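Local atomic coordinates of homoprotocatechuate 2,3-dioxygenase (Brevibacterium fuscum, PDB entry 4Z6M), a protein that uses a bound iron(II) ion and molecular oxygen to cleave the aromatic ring of homoprotocatechuate, as an extradiol-type dioxygenase. Residues R32-D37 with L259-H264; I241-G246 with A253-I258; K7-A12 with Y94-C99; A21-T26 with A72-M77; G174-E179 with W192-G197. The protein carries 1 engineered substitution. One frame throughout, in Å; residues are numbered along the deposited sequence.

Contact 1: residues R32-D37 with L259-H264; sequences RNFYVD and LDPDNH
Polar contact between helix 28-38 and the loop 259-264 rests on one bond, from Tyr35 OH to Asp260 OD2 at 2.7 Å. The phenol reaches the carboxylate on its anti side, about 30° out of the carboxylate plane, while the oxygen lies at the edge of the tyrosine ring. The other oxygen, Asp260 OD1, turns back into its own loop and takes weak bonds from Asp262 N and His264 N, so the carboxylate is held from two directions. Asp260 also opens a type I beta turn that ends at Asn263, closed by the bond from Asn263 N to Asp260 O at 2.9 Å.

The loop links strands 254-259 and 265-270 of the sheet formed by the second glyoxalase-type region, whereas the helix belongs to the first; the contact thus joins the two halves of the chain. His264 carries the link further, its ring nitrogens bonding to Ser309 OG and Val24 O.

Apolar contact centres on Phe34. With CG anti to the backbone N (chi1 -177°), the ring extends to the loop, where Asp260 CA sits over one face in a CH-pi contact, 3.7 Å from the ring centroid. Ring and Asp260 carboxylate stand nearly perpendicular. Nearer the helix backbone, Phe34 CB meets Pro261 CD at 3.7 Å, and the far rim of the ring approaches Leu259 O, at 3.5 Å from Phe34 CE1.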
# COMPACT_ATOMS: atom_id res chain seq x y z
N ARG A 32 17.25 -10.84 -21.50
CA ARG A 32 16.16 -9.91 -21.84
C ARG A 32 14.84 -10.36 -21.22
O ARG A 32 14.08 -9.53 -20.70
CB ARG A 32 15.98 -9.82 -23.37
CG ARG A 32 15.13 -8.63 -23.78
CD ARG A 32 14.84 -8.64 -25.28
NE ARG A 32 14.24 -7.39 -25.75
CZ ARG A 32 12.97 -7.05 -25.55
NH1 ARG A 32 12.14 -7.87 -24.91
NH2 ARG A 32 12.52 -5.90 -26.03
N ASN A 33 14.55 -11.65 -21.28
CA ASN A 33 13.30 -12.14 -20.71
C ASN A 33 13.22 -11.82 -19.21
O ASN A 33 12.16 -11.46 -18.70
CB ASN A 33 13.15 -13.64 -20.98
CG ASN A 33 11.90 -14.22 -20.34
OD1 ASN A 33 11.99 -14.93 -19.35
ND2 ASN A 33 10.74 -13.92 -20.91
N PHE A 34 14.34 -11.94 -18.52
CA PHE A 34 14.36 -11.66 -17.08
C PHE A 34 14.18 -10.15 -16.83
O PHE A 34 13.31 -9.74 -16.06
CB PHE A 34 15.67 -12.15 -16.48
CG PHE A 34 15.78 -11.97 -14.97
CD1 PHE A 34 15.14 -12.85 -14.11
CD2 PHE A 34 16.54 -10.94 -14.42
CE1 PHE A 34 15.26 -12.71 -12.73
CE2 PHE A 34 16.65 -10.80 -13.05
CZ PHE A 34 16.02 -11.68 -12.21
N TYR A 35 15.03 -9.33 -17.44
CA TYR A 35 15.04 -7.92 -17.09
C TYR A 35 13.89 -7.11 -17.68
O TYR A 35 13.44 -6.14 -17.06
CB TYR A 35 16.36 -7.27 -17.48
CG TYR A 35 17.52 -7.71 -16.60
CD1 TYR A 35 17.71 -7.16 -15.34
CD2 TYR A 35 18.42 -8.67 -17.02
CE1 TYR A 35 18.75 -7.56 -14.52
CE2 TYR A 35 19.47 -9.07 -16.21
CZ TYR A 35 19.64 -8.51 -14.97
OH TYR A 35 20.65 -8.89 -14.13
N VAL A 36 13.43 -7.50 -18.86
CA VAL A 36 12.33 -6.80 -19.52
C VAL A 36 11.02 -7.48 -19.19
O VAL A 36 10.10 -6.83 -18.68
CB VAL A 36 12.54 -6.70 -21.05
CG1 VAL A 36 11.36 -6.00 -21.72
CG2 VAL A 36 13.82 -5.94 -21.35
N ASP A 37 10.86 -8.76 -19.51
CA ASP A 37 9.55 -9.38 -19.35
C ASP A 37 9.20 -9.64 -17.90
O ASP A 37 8.08 -9.36 -17.49
CB ASP A 37 9.40 -10.64 -20.19
CG ASP A 37 9.54 -10.34 -21.66
OD1 ASP A 37 9.03 -9.29 -22.09
OD2 ASP A 37 10.14 -11.14 -22.35
N LEU A 259 17.87 -13.58 -8.46
CA LEU A 259 19.02 -14.00 -9.28
C LEU A 259 18.66 -14.00 -10.76
O LEU A 259 17.71 -14.65 -11.15
CB LEU A 259 19.50 -15.40 -8.87
CG LEU A 259 19.91 -15.53 -7.41
CD1 LEU A 259 20.15 -16.98 -7.09
CD2 LEU A 259 21.11 -14.68 -7.06
N ASP A 260 19.47 -13.33 -11.57
CA ASP A 260 19.27 -13.32 -13.04
C ASP A 260 19.76 -14.64 -13.65
O ASP A 260 20.27 -15.50 -12.93
CB ASP A 260 19.85 -12.03 -13.66
CG ASP A 260 21.30 -12.16 -14.14
OD1 ASP A 260 21.98 -13.16 -13.83
OD2 ASP A 260 21.74 -11.21 -14.86
N PRO A 261 19.63 -14.80 -14.98
CA PRO A 261 19.97 -16.09 -15.58
C PRO A 261 21.44 -16.51 -15.46
O PRO A 261 21.72 -17.70 -15.52
CB PRO A 261 19.50 -15.92 -17.02
CG PRO A 261 18.33 -14.98 -16.90
CD PRO A 261 18.81 -13.98 -15.89
N ASP A 262 22.34 -15.53 -15.30
CA ASP A 262 23.76 -15.78 -15.07
C ASP A 262 24.14 -15.75 -13.59
O ASP A 262 25.33 -15.70 -13.26
CB ASP A 262 24.60 -14.77 -15.84
CG ASP A 262 24.58 -15.04 -17.33
OD1 ASP A 262 25.08 -16.09 -17.74
OD2 ASP A 262 24.02 -14.22 -18.06
N ASN A 263 23.12 -15.78 -12.74
CA ASN A 263 23.28 -15.71 -11.28
C ASN A 263 23.70 -14.33 -10.76
O ASN A 263 23.95 -14.20 -9.56
CB ASN A 263 24.21 -16.83 -10.74
CG ASN A 263 23.75 -18.21 -11.18
OD1 ASN A 263 22.56 -18.48 -11.27
ND2 ASN A 263 24.71 -19.11 -11.45
N HIS A 264 23.76 -13.30 -11.61
CA HIS A 264 23.94 -11.94 -11.10
C HIS A 264 22.78 -11.64 -10.14
O HIS A 264 21.62 -11.85 -10.47
CB HIS A 264 23.98 -10.87 -12.17
CG HIS A 264 25.07 -11.03 -13.18
ND1 HIS A 264 26.40 -11.17 -12.84
CD2 HIS A 264 25.01 -11.04 -14.52
CE1 HIS A 264 27.11 -11.25 -13.96
NE2 HIS A 264 26.29 -11.15 -14.99

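Contact 2: residues I241-G246 with A253-I258; sequences IERGPG and AFYLYI
A cis peptide bond precedes Pro245, within the second of two one-residue register shifts between 241-246 and 253-258, and Pro245 CA lies 3.1 Å from Tyr255 O. In the first shift, Glu242 and Arg243 both face Tyr257 in a classic beta bulge: Tyr257 O accepts from Glu242 N at 2.9 Å and, weakly, from Arg243 N, while Tyr257 N returns a bond to Arg243 O. The register shifts again between this pair and the next hydrogen-bonded one, Gly246 with Tyr255, and the cis proline falls in that step.

The extended Arg243 side chain runs beside Tyr257 in the same direction, with Tyr257 CE2 3.6 Å from Arg243 NH1 and over one face of the guanidinium. Tyr255 crosses this chain at about a right angle. Its hydroxyl takes a weak bond from Arg243 NH2 at 3.0 Å, and water 1 joins that hydroxyl to Arg243 NE; its stronger partner is Asp294. Tyr255 CG sits between the backbone N and the carbonyl carbon (chi1 75°), which lays the ring over Gly246, whose CA is 3.9 Å from the centroid in a CH-pi contact.

Tyr257 packs edge-to-face on His214, its side chain about 4 Å from the metal. Through Tyr257 the bulged hairpin borders the iron site, whose ligands are His155, His214 and Glu267.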
# COMPACT_ATOMS: atom_id res chain seq x y z
N ILE A 241 14.23 -16.54 -6.44
CA ILE A 241 14.15 -15.65 -5.28
C ILE A 241 15.16 -16.18 -4.26
O ILE A 241 14.99 -17.27 -3.73
CB ILE A 241 12.76 -15.65 -4.66
CG1 ILE A 241 11.70 -15.17 -5.65
CG2 ILE A 241 12.73 -14.81 -3.38
CD1 ILE A 241 10.28 -15.34 -5.18
N GLU A 242 16.23 -15.42 -4.05
CA GLU A 242 17.31 -15.92 -3.20
C GLU A 242 16.99 -15.71 -1.72
O GLU A 242 17.24 -16.59 -0.91
CB GLU A 242 18.63 -15.21 -3.56
CG GLU A 242 19.83 -15.82 -2.85
CD GLU A 242 21.06 -14.95 -2.83
OE1 GLU A 242 20.93 -13.73 -2.89
OE2 GLU A 242 22.17 -15.53 -2.77
N ARG A 243 16.51 -14.51 -1.38
CA ARG A 243 16.40 -14.11 0.02
C ARG A 243 15.41 -12.98 0.12
O ARG A 243 15.49 -12.00 -0.63
CB ARG A 243 17.76 -13.63 0.53
CG ARG A 243 17.75 -13.04 1.92
CD ARG A 243 19.11 -12.54 2.38
NE ARG A 243 18.87 -11.68 3.53
CZ ARG A 243 19.54 -10.57 3.83
NH1 ARG A 243 20.67 -10.27 3.20
NH2 ARG A 243 19.10 -9.81 4.81
N GLY A 244 14.50 -13.09 1.07
CA GLY A 244 13.52 -12.04 1.33
C GLY A 244 12.12 -12.50 0.94
O GLY A 244 11.86 -13.69 0.74
N PRO A 245 11.19 -11.55 0.87
CA PRO A 245 11.37 -10.14 1.16
C PRO A 245 11.54 -9.88 2.66
O PRO A 245 11.19 -10.72 3.48
CB PRO A 245 10.08 -9.52 0.65
CG PRO A 245 9.07 -10.58 0.85
CD PRO A 245 9.79 -11.88 0.61
N GLY A 246 12.14 -8.75 3.00
CA GLY A 246 12.31 -8.40 4.40
C GLY A 246 12.41 -6.91 4.61
O GLY A 246 12.31 -6.12 3.68
N ALA A 253 15.58 -0.28 4.91
CA ALA A 253 14.83 -0.42 3.68
C ALA A 253 14.12 -1.76 3.60
O ALA A 253 14.57 -2.77 4.15
CB ALA A 253 15.75 -0.29 2.49
N PHE A 254 12.99 -1.77 2.91
CA PHE A 254 12.31 -3.02 2.58
C PHE A 254 13.05 -3.59 1.34
O PHE A 254 13.47 -2.83 0.48
CB PHE A 254 10.83 -2.72 2.29
CG PHE A 254 9.93 -3.92 2.28
CD1 PHE A 254 9.39 -4.39 3.45
CD2 PHE A 254 9.60 -4.55 1.10
CE1 PHE A 254 8.56 -5.48 3.44
CE2 PHE A 254 8.79 -5.66 1.10
CZ PHE A 254 8.26 -6.11 2.27
N TYR A 255 13.24 -4.91 1.28
CA TYR A 255 14.17 -5.49 0.32
C TYR A 255 13.76 -6.86 -0.18
O TYR A 255 12.94 -7.57 0.43
CB TYR A 255 15.57 -5.60 0.95
CG TYR A 255 15.71 -6.72 1.96
CD1 TYR A 255 16.02 -7.99 1.56
CD2 TYR A 255 15.53 -6.50 3.33
CE1 TYR A 255 16.14 -9.04 2.45
CE2 TYR A 255 15.65 -7.54 4.24
CZ TYR A 255 15.95 -8.81 3.80
OH TYR A 255 16.11 -9.84 4.71
N LEU A 256 14.42 -7.24 -1.27
CA LEU A 256 14.29 -8.55 -1.88
C LEU A 256 15.56 -8.82 -2.68
O LEU A 256 16.06 -7.89 -3.32
CB LEU A 256 13.10 -8.59 -2.84
CG LEU A 256 12.85 -9.90 -3.60
CD1 LEU A 256 12.48 -11.03 -2.66
CD2 LEU A 256 11.82 -9.68 -4.68
N TYR A 257 16.09 -10.04 -2.66
CA TYR A 257 17.19 -10.41 -3.55
C TYR A 257 16.76 -11.54 -4.50
O TYR A 257 16.25 -12.56 -4.05
CB TYR A 257 18.43 -10.87 -2.78
CG TYR A 257 18.98 -9.81 -1.85
CD1 TYR A 257 19.87 -8.83 -2.27
CD2 TYR A 257 18.56 -9.77 -0.51
CE1 TYR A 257 20.36 -7.87 -1.40
CE2 TYR A 257 19.02 -8.82 0.34
CZ TYR A 257 19.92 -7.87 -0.10
OH TYR A 257 20.36 -6.95 0.79
N ILE A 258 17.00 -11.33 -5.79
CA ILE A 258 16.68 -12.29 -6.81
C ILE A 258 17.92 -12.52 -7.67
O ILE A 258 18.89 -11.74 -7.64
CB ILE A 258 15.45 -11.85 -7.65
CG1 ILE A 258 15.74 -10.55 -8.39
CG2 ILE A 258 14.22 -11.72 -6.75
CD1 ILE A 258 14.59 -10.01 -9.20
O HOH W 1 16.98 -12.79 5.35

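Contact 3: residues K7-A12 with Y94-C99; sequences KPVAPA and YQELGC
The carboxylate of Glu96 is gripped by two successive backbone N-H groups: Val9 N donates to Glu96 OE2 at 2.8 Å and Ala10 N to Glu96 OE1 at 2.9 Å. Both bonds are fairly straight, at 160° and 163°, and both arrive on the syn sides of the oxygens, somewhat out of the carboxylate plane. This two-pronged hold fixes the rotation of the group. The glutamate chain is stretched out, its CG opposite the backbone N (chi1 -172°), which carries the carboxylate out to the arm.

Pro8 CB packs on the carboxylate carbon, 3.6 Å from Glu96 CD, and the same ring also meets the next residue of the helix end, with Pro8 CG 3.6 Å from Leu97 CD2. Tyr93, one turn back, touches the same proline.

The N-terminal arm before strand 15-25 is thus fastened at the surface to the C-terminal end of helix 84-96. That end closes in a Schellman motif, with Gly98 at positive phi and bonds from Gly98 N to Gln95 O and Cys99 N to Tyr94 O.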
# COMPACT_ATOMS: atom_id res chain seq x y z
N LYS A 7 46.00 8.79 0.35
CA LYS A 7 45.15 9.88 -0.12
C LYS A 7 45.92 10.72 -1.13
O LYS A 7 46.94 11.32 -0.78
CB LYS A 7 44.73 10.76 1.06
CG LYS A 7 43.81 11.90 0.66
CD LYS A 7 43.38 12.73 1.86
CE LYS A 7 42.68 13.99 1.41
NZ LYS A 7 42.11 14.78 2.54
N PRO A 8 45.42 10.81 -2.38
CA PRO A 8 46.12 11.64 -3.35
C PRO A 8 46.20 13.11 -2.96
O PRO A 8 45.33 13.62 -2.24
CB PRO A 8 45.31 11.45 -4.63
CG PRO A 8 44.66 10.11 -4.47
CD PRO A 8 44.32 10.05 -3.00
N VAL A 9 47.21 13.81 -3.46
CA VAL A 9 47.19 15.27 -3.44
C VAL A 9 46.12 15.81 -4.40
O VAL A 9 45.44 16.78 -4.09
CB VAL A 9 48.59 15.85 -3.76
CG1 VAL A 9 48.55 17.37 -3.87
CG2 VAL A 9 49.56 15.42 -2.67
N ALA A 10 45.97 15.17 -5.56
CA ALA A 10 44.98 15.59 -6.56
C ALA A 10 43.56 15.53 -5.97
O ALA A 10 43.24 14.59 -5.26
CB ALA A 10 45.09 14.68 -7.76
N PRO A 11 42.71 16.53 -6.29
CA PRO A 11 41.35 16.50 -5.71
C PRO A 11 40.48 15.37 -6.27
O PRO A 11 40.59 15.02 -7.44
CB PRO A 11 40.77 17.85 -6.13
CG PRO A 11 41.47 18.16 -7.40
CD PRO A 11 42.89 17.72 -7.13
N ALA A 12 39.60 14.82 -5.44
CA ALA A 12 38.68 13.80 -5.91
C ALA A 12 37.68 14.42 -6.90
O ALA A 12 37.29 15.58 -6.75
CB ALA A 12 37.93 13.16 -4.74
N TYR A 94 43.14 8.86 -10.16
CA TYR A 94 43.49 7.46 -10.28
C TYR A 94 44.91 7.24 -10.83
O TYR A 94 45.55 6.26 -10.47
CB TYR A 94 42.44 6.70 -11.09
CG TYR A 94 41.22 6.37 -10.23
CD1 TYR A 94 41.24 5.28 -9.37
CD2 TYR A 94 40.10 7.20 -10.21
CE1 TYR A 94 40.16 4.99 -8.56
CE2 TYR A 94 39.02 6.92 -9.40
CZ TYR A 94 39.04 5.82 -8.59
OH TYR A 94 37.95 5.56 -7.81
N GLN A 95 45.40 8.16 -11.66
CA GLN A 95 46.79 8.10 -12.08
C GLN A 95 47.72 8.30 -10.89
O GLN A 95 48.73 7.60 -10.76
CB GLN A 95 47.06 9.07 -13.23
CG GLN A 95 46.48 8.52 -14.52
CD GLN A 95 46.58 9.47 -15.70
OE1 GLN A 95 46.76 10.69 -15.54
NE2 GLN A 95 46.44 8.92 -16.90
N GLU A 96 47.36 9.22 -9.99
CA GLU A 96 48.16 9.40 -8.78
C GLU A 96 48.15 8.17 -7.87
O GLU A 96 49.17 7.85 -7.25
CB GLU A 96 47.76 10.65 -8.01
CG GLU A 96 48.73 10.93 -6.87
CD GLU A 96 48.46 12.20 -6.11
OE1 GLU A 96 47.76 13.10 -6.65
OE2 GLU A 96 48.97 12.29 -4.96
N LEU A 97 47.01 7.47 -7.81
CA LEU A 97 46.94 6.18 -7.11
C LEU A 97 47.67 5.02 -7.78
O LEU A 97 47.75 3.93 -7.22
CB LEU A 97 45.47 5.76 -6.92
CG LEU A 97 44.63 6.62 -5.97
CD1 LEU A 97 43.16 6.23 -6.06
CD2 LEU A 97 45.16 6.50 -4.54
N GLY A 98 48.18 5.23 -8.99
CA GLY A 98 48.91 4.20 -9.72
C GLY A 98 48.03 3.16 -10.36
O GLY A 98 48.47 2.02 -10.60
N CYS A 99 46.78 3.55 -10.66
CA CYS A 99 45.83 2.62 -11.22
C CYS A 99 45.83 2.75 -12.72
O CYS A 99 46.05 3.84 -13.28
CB CYS A 99 44.43 2.91 -10.70
SG CYS A 99 44.22 2.57 -8.95

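Contact 4: residues A21-T26 with A72-M77; sequences AELVVT and AALKAM
Ala21 begins an antiparallel pairing of strands 15-25 and 73-81, neighbours in the mixed sheet of the first glyoxalase-type region. It lies opposite Met77, and its CA-H points to Ala76 O.

At Glu22 the register slips in a classic beta bulge. Glu22 N bonds to Ala76 O at 2.8 Å, whereas Glu22 O is shared by Lys75 N at 2.8 Å and Ala76 N at 3.3 Å; the second donor comes in on a lone pair in the carbonyl plane. The bulge brings Lys75 alongside Glu22, two extended chains pointing the same way, with Lys75 CD 3.5 Å from Glu22 OE2. Glu22 OE2 and Lys75 NZ, 4.5 Å apart, are beyond a salt bridge, but water 2 joins them, donating to Glu22 OE2 at 2.6 Å and accepting from Lys75 NZ. The Glu22 carboxylate is also held by a salt bridge to Arg117 and a hydrogen bond to Thr67.

Leu23 turns to the other face of the sheet and forms a non-hydrogen-bonded pair with Leu74. Its CD2 meets Leu74 CD1 at 4.0 Å, and both leucines pack on Leu212 of the second half. Val24 and Ala73 make the next, hydrogen-bonded pair, in which Ala73 N gives the longer bond. Past the strand end, the Thr26 hydroxyl bonds to Asp262, and Thr26 CG2 lies 4.0 Å from Ala72 N.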
# COMPACT_ATOMS: atom_id res chain seq x y z
N ALA A 21 25.24 0.07 -14.35
CA ALA A 21 26.20 -1.03 -14.44
C ALA A 21 26.14 -1.64 -15.84
O ALA A 21 25.09 -1.72 -16.44
CB ALA A 21 25.94 -2.10 -13.40
N GLU A 22 27.30 -2.10 -16.30
CA GLU A 22 27.40 -2.94 -17.50
C GLU A 22 27.73 -4.36 -17.04
O GLU A 22 28.78 -4.59 -16.43
CB GLU A 22 28.48 -2.41 -18.46
CG GLU A 22 28.52 -3.22 -19.74
CD GLU A 22 29.56 -2.77 -20.75
OE1 GLU A 22 30.39 -1.88 -20.45
OE2 GLU A 22 29.49 -3.30 -21.90
N LEU A 23 26.79 -5.27 -17.27
CA LEU A 23 26.92 -6.69 -16.97
C LEU A 23 27.13 -7.47 -18.24
O LEU A 23 26.36 -7.32 -19.19
CB LEU A 23 25.68 -7.21 -16.25
CG LEU A 23 25.32 -6.56 -14.90
CD1 LEU A 23 24.03 -7.17 -14.39
CD2 LEU A 23 26.43 -6.73 -13.87
N VAL A 24 28.11 -8.37 -18.23
CA VAL A 24 28.24 -9.36 -19.29
C VAL A 24 27.34 -10.52 -18.96
O VAL A 24 27.31 -11.02 -17.83
CB VAL A 24 29.70 -9.81 -19.49
CG1 VAL A 24 29.78 -10.86 -20.59
CG2 VAL A 24 30.58 -8.61 -19.84
N VAL A 25 26.57 -10.92 -19.96
CA VAL A 25 25.61 -12.03 -19.88
C VAL A 25 25.89 -13.03 -20.99
O VAL A 25 26.44 -12.66 -22.02
CB VAL A 25 24.15 -11.53 -19.96
CG1 VAL A 25 23.89 -10.54 -18.83
CG2 VAL A 25 23.84 -10.91 -21.32
N THR A 26 25.53 -14.29 -20.79
CA THR A 26 25.91 -15.35 -21.73
C THR A 26 24.88 -15.62 -22.81
O THR A 26 25.23 -16.07 -23.90
CB THR A 26 26.24 -16.68 -21.01
OG1 THR A 26 25.13 -17.12 -20.21
CG2 THR A 26 27.52 -16.53 -20.17
N ALA A 72 30.03 -14.53 -17.82
CA ALA A 72 29.22 -13.58 -17.07
C ALA A 72 30.02 -12.90 -15.96
O ALA A 72 30.74 -13.56 -15.21
CB ALA A 72 28.02 -14.28 -16.46
N ALA A 73 29.92 -11.57 -15.90
CA ALA A 73 30.79 -10.76 -15.04
C ALA A 73 30.34 -9.32 -15.04
O ALA A 73 29.64 -8.89 -15.98
CB ALA A 73 32.24 -10.84 -15.52
N LEU A 74 30.73 -8.55 -14.02
CA LEU A 74 30.63 -7.10 -14.08
C LEU A 74 31.71 -6.54 -15.01
O LEU A 74 32.89 -6.81 -14.80
CB LEU A 74 30.82 -6.51 -12.68
CG LEU A 74 30.89 -4.97 -12.64
CD1 LEU A 74 29.54 -4.33 -12.91
CD2 LEU A 74 31.47 -4.47 -11.33
N LYS A 75 31.31 -5.79 -16.04
CA LYS A 75 32.26 -5.09 -16.91
C LYS A 75 32.59 -3.69 -16.42
O LYS A 75 33.74 -3.25 -16.51
CB LYS A 75 31.75 -5.07 -18.37
CG LYS A 75 32.73 -4.51 -19.37
CD LYS A 75 32.40 -4.91 -20.79
CE LYS A 75 33.40 -4.25 -21.73
NZ LYS A 75 33.51 -4.98 -23.02
N ALA A 76 31.58 -2.99 -15.86
CA ALA A 76 31.82 -1.65 -15.32
C ALA A 76 30.70 -1.25 -14.40
O ALA A 76 29.53 -1.52 -14.68
CB ALA A 76 31.92 -0.62 -16.43
N MET A 77 31.08 -0.61 -13.30
CA MET A 77 30.13 0.09 -12.44
C MET A 77 30.40 1.56 -12.55
O MET A 77 31.52 2.01 -12.33
CB MET A 77 30.21 -0.44 -11.00
CG MET A 77 31.58 -0.60 -10.42
SD MET A 77 31.67 -1.66 -8.95
CE MET A 77 30.30 -1.24 -8.13
O HOH W 2 31.20 -3.27 -23.82

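Contact 5: residues G174-E179 with W192-G197; sequences GFRVTE and WMHRKG
The guanidinium groups of Arg176 and Arg195 lie flat on each other, centres 4.2 Å apart and planes only 17° from parallel, although their side chains cross at about a right angle. Turns of -68° and -63° at chi2 and chi3 fold Arg195 back, and its NH1 donates to Gly174 O at 2.9 Å; the acceptor lies in the guanidinium plane, but the donor sits above the carbonyl plane. On the way, Arg195 CG passes over one face of Phe175, 4.0 Å from the ring centroid.

The aliphatic part of Arg176 packs on His194, its CD over one face in a CH-pi contact, 4.1 Å from the centroid, while Thr178 CG2 meets His194 CD2 at 3.5 Å. On the other face of the sheet, Met193 CG packs against Phe175 CB at 3.8 Å. Trp192 lies with its ring edge toward Glu179 O, which also accepts from Trp192 N.

Between these side chains runs the antiparallel hairpin 176-182/188-194, with Arg176 and His194 as a hydrogen-bonded pair. The side chain of Trp192 is about 5 Å from the bound iron(II) ion.

Two like charges stacked this closely should carry an electrostatic cost, which is probably offset by the bonds of Arg195 to Asp14 and to the carbonyls of Gly174 and Ile15.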
# COMPACT_ATOMS: atom_id res chain seq x y z
N GLY A 174 35.39 10.60 -1.48
CA GLY A 174 34.29 11.49 -1.14
C GLY A 174 33.03 10.78 -0.66
O GLY A 174 32.06 11.44 -0.27
N PHE A 175 33.01 9.45 -0.66
CA PHE A 175 31.84 8.73 -0.12
C PHE A 175 31.82 8.88 1.39
O PHE A 175 32.87 8.90 2.02
CB PHE A 175 31.87 7.25 -0.49
CG PHE A 175 31.65 6.98 -1.97
CD1 PHE A 175 32.69 7.08 -2.86
CD2 PHE A 175 30.41 6.55 -2.44
CE1 PHE A 175 32.48 6.82 -4.22
CE2 PHE A 175 30.22 6.27 -3.78
CZ PHE A 175 31.26 6.40 -4.67
N ARG A 176 30.63 9.01 1.96
CA ARG A 176 30.47 9.17 3.40
C ARG A 176 29.80 7.91 3.97
O ARG A 176 28.74 7.49 3.49
CB ARG A 176 29.59 10.41 3.68
CG ARG A 176 30.08 11.70 3.01
CD ARG A 176 29.15 12.20 1.88
NE ARG A 176 29.44 13.58 1.42
CZ ARG A 176 28.82 14.21 0.42
NH1 ARG A 176 27.85 13.62 -0.30
NH2 ARG A 176 29.17 15.46 0.11
N VAL A 177 30.42 7.33 4.99
CA VAL A 177 29.88 6.12 5.60
C VAL A 177 28.63 6.47 6.38
O VAL A 177 28.59 7.47 7.10
CB VAL A 177 30.92 5.41 6.48
CG1 VAL A 177 30.30 4.25 7.25
CG2 VAL A 177 32.06 4.93 5.60
N THR A 178 27.62 5.64 6.21
CA THR A 178 26.36 5.78 6.91
C THR A 178 26.21 4.73 7.96
O THR A 178 25.91 5.06 9.09
CB THR A 178 25.20 5.74 5.90
OG1 THR A 178 25.33 4.57 5.09
CG2 THR A 178 25.25 6.96 5.04
N GLU A 179 26.36 3.47 7.60
CA GLU A 179 26.25 2.36 8.54
C GLU A 179 27.35 1.34 8.33
O GLU A 179 27.95 1.28 7.26
CB GLU A 179 24.89 1.68 8.40
CG GLU A 179 23.72 2.67 8.51
CD GLU A 179 22.42 2.03 8.95
OE1 GLU A 179 22.48 1.09 9.74
OE2 GLU A 179 21.31 2.50 8.54
N TRP A 192 28.57 0.77 4.47
CA TRP A 192 27.67 1.40 3.50
C TRP A 192 28.07 2.85 3.35
O TRP A 192 28.39 3.48 4.32
CB TRP A 192 26.23 1.30 4.01
CG TRP A 192 25.60 -0.05 3.93
CD1 TRP A 192 24.65 -0.42 3.04
CD2 TRP A 192 25.83 -1.20 4.77
NE1 TRP A 192 24.27 -1.72 3.26
CE2 TRP A 192 24.99 -2.22 4.30
CE3 TRP A 192 26.64 -1.46 5.87
CZ2 TRP A 192 24.95 -3.48 4.88
CZ3 TRP A 192 26.58 -2.70 6.46
CH2 TRP A 192 25.75 -3.71 5.95
N MET A 193 28.06 3.38 2.13
CA MET A 193 28.55 4.75 1.95
C MET A 193 27.91 5.43 0.75
O MET A 193 27.56 4.79 -0.23
CB MET A 193 30.06 4.79 1.82
CG MET A 193 30.60 3.89 0.74
SD MET A 193 30.91 2.17 1.24
CE MET A 193 32.36 2.42 2.29
N HIS A 194 27.77 6.74 0.84
CA HIS A 194 26.93 7.46 -0.11
C HIS A 194 27.55 8.74 -0.64
O HIS A 194 28.43 9.34 -0.03
CB HIS A 194 25.58 7.82 0.53
CG HIS A 194 25.61 9.08 1.34
ND1 HIS A 194 25.19 10.28 0.82
CD2 HIS A 194 26.03 9.35 2.60
CE1 HIS A 194 25.36 11.23 1.71
NE2 HIS A 194 25.84 10.69 2.81
N ARG A 195 27.02 9.16 -1.78
CA ARG A 195 27.18 10.49 -2.33
C ARG A 195 25.85 11.22 -2.43
O ARG A 195 25.77 12.38 -2.02
CB ARG A 195 27.87 10.45 -3.70
CG ARG A 195 29.34 10.07 -3.61
CD ARG A 195 30.21 11.13 -2.95
NE ARG A 195 30.22 12.38 -3.68
CZ ARG A 195 30.77 13.50 -3.26
NH1 ARG A 195 31.37 13.57 -2.08
NH2 ARG A 195 30.71 14.58 -4.03
N LYS A 196 24.79 10.56 -2.91
CA LYS A 196 23.52 11.27 -3.26
C LYS A 196 22.49 11.57 -2.17
O LYS A 196 21.43 12.14 -2.46
CB LYS A 196 22.78 10.52 -4.37
CG LYS A 196 22.13 9.20 -3.95
CD LYS A 196 21.57 8.49 -5.18
CE LYS A 196 20.89 7.18 -4.82
NZ LYS A 196 21.86 6.26 -4.18
N GLY A 197 22.76 11.20 -0.93
CA GLY A 197 21.85 11.57 0.16
C GLY A 197 20.81 10.52 0.50
O GLY A 197 19.81 10.81 1.15

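From the N terminus, the arm 7-12 opens contact 3, which closes at the end of helix 84-96. Contact 4, pairing strands 15-25 and 73-81, falls wholly within that loop. The following helix 28-38 starts contact 1 before contact 4 has closed, so these two cross, as do contacts 1 and 3. Contact 1 ends only at 259-264 and spans most of the second half, enclosing the two hairpins of contacts 5 and 2, which follow in series on one sheet. Contacts 1 and 4 also touch directly, while Phe34 reaches Ile258 of contact 2. Of these, contact 1 ties the first half to the second, contacts 2 and 5 pair strands of the second sheet, contact 4 of the first, and contact 3 fastens the arm.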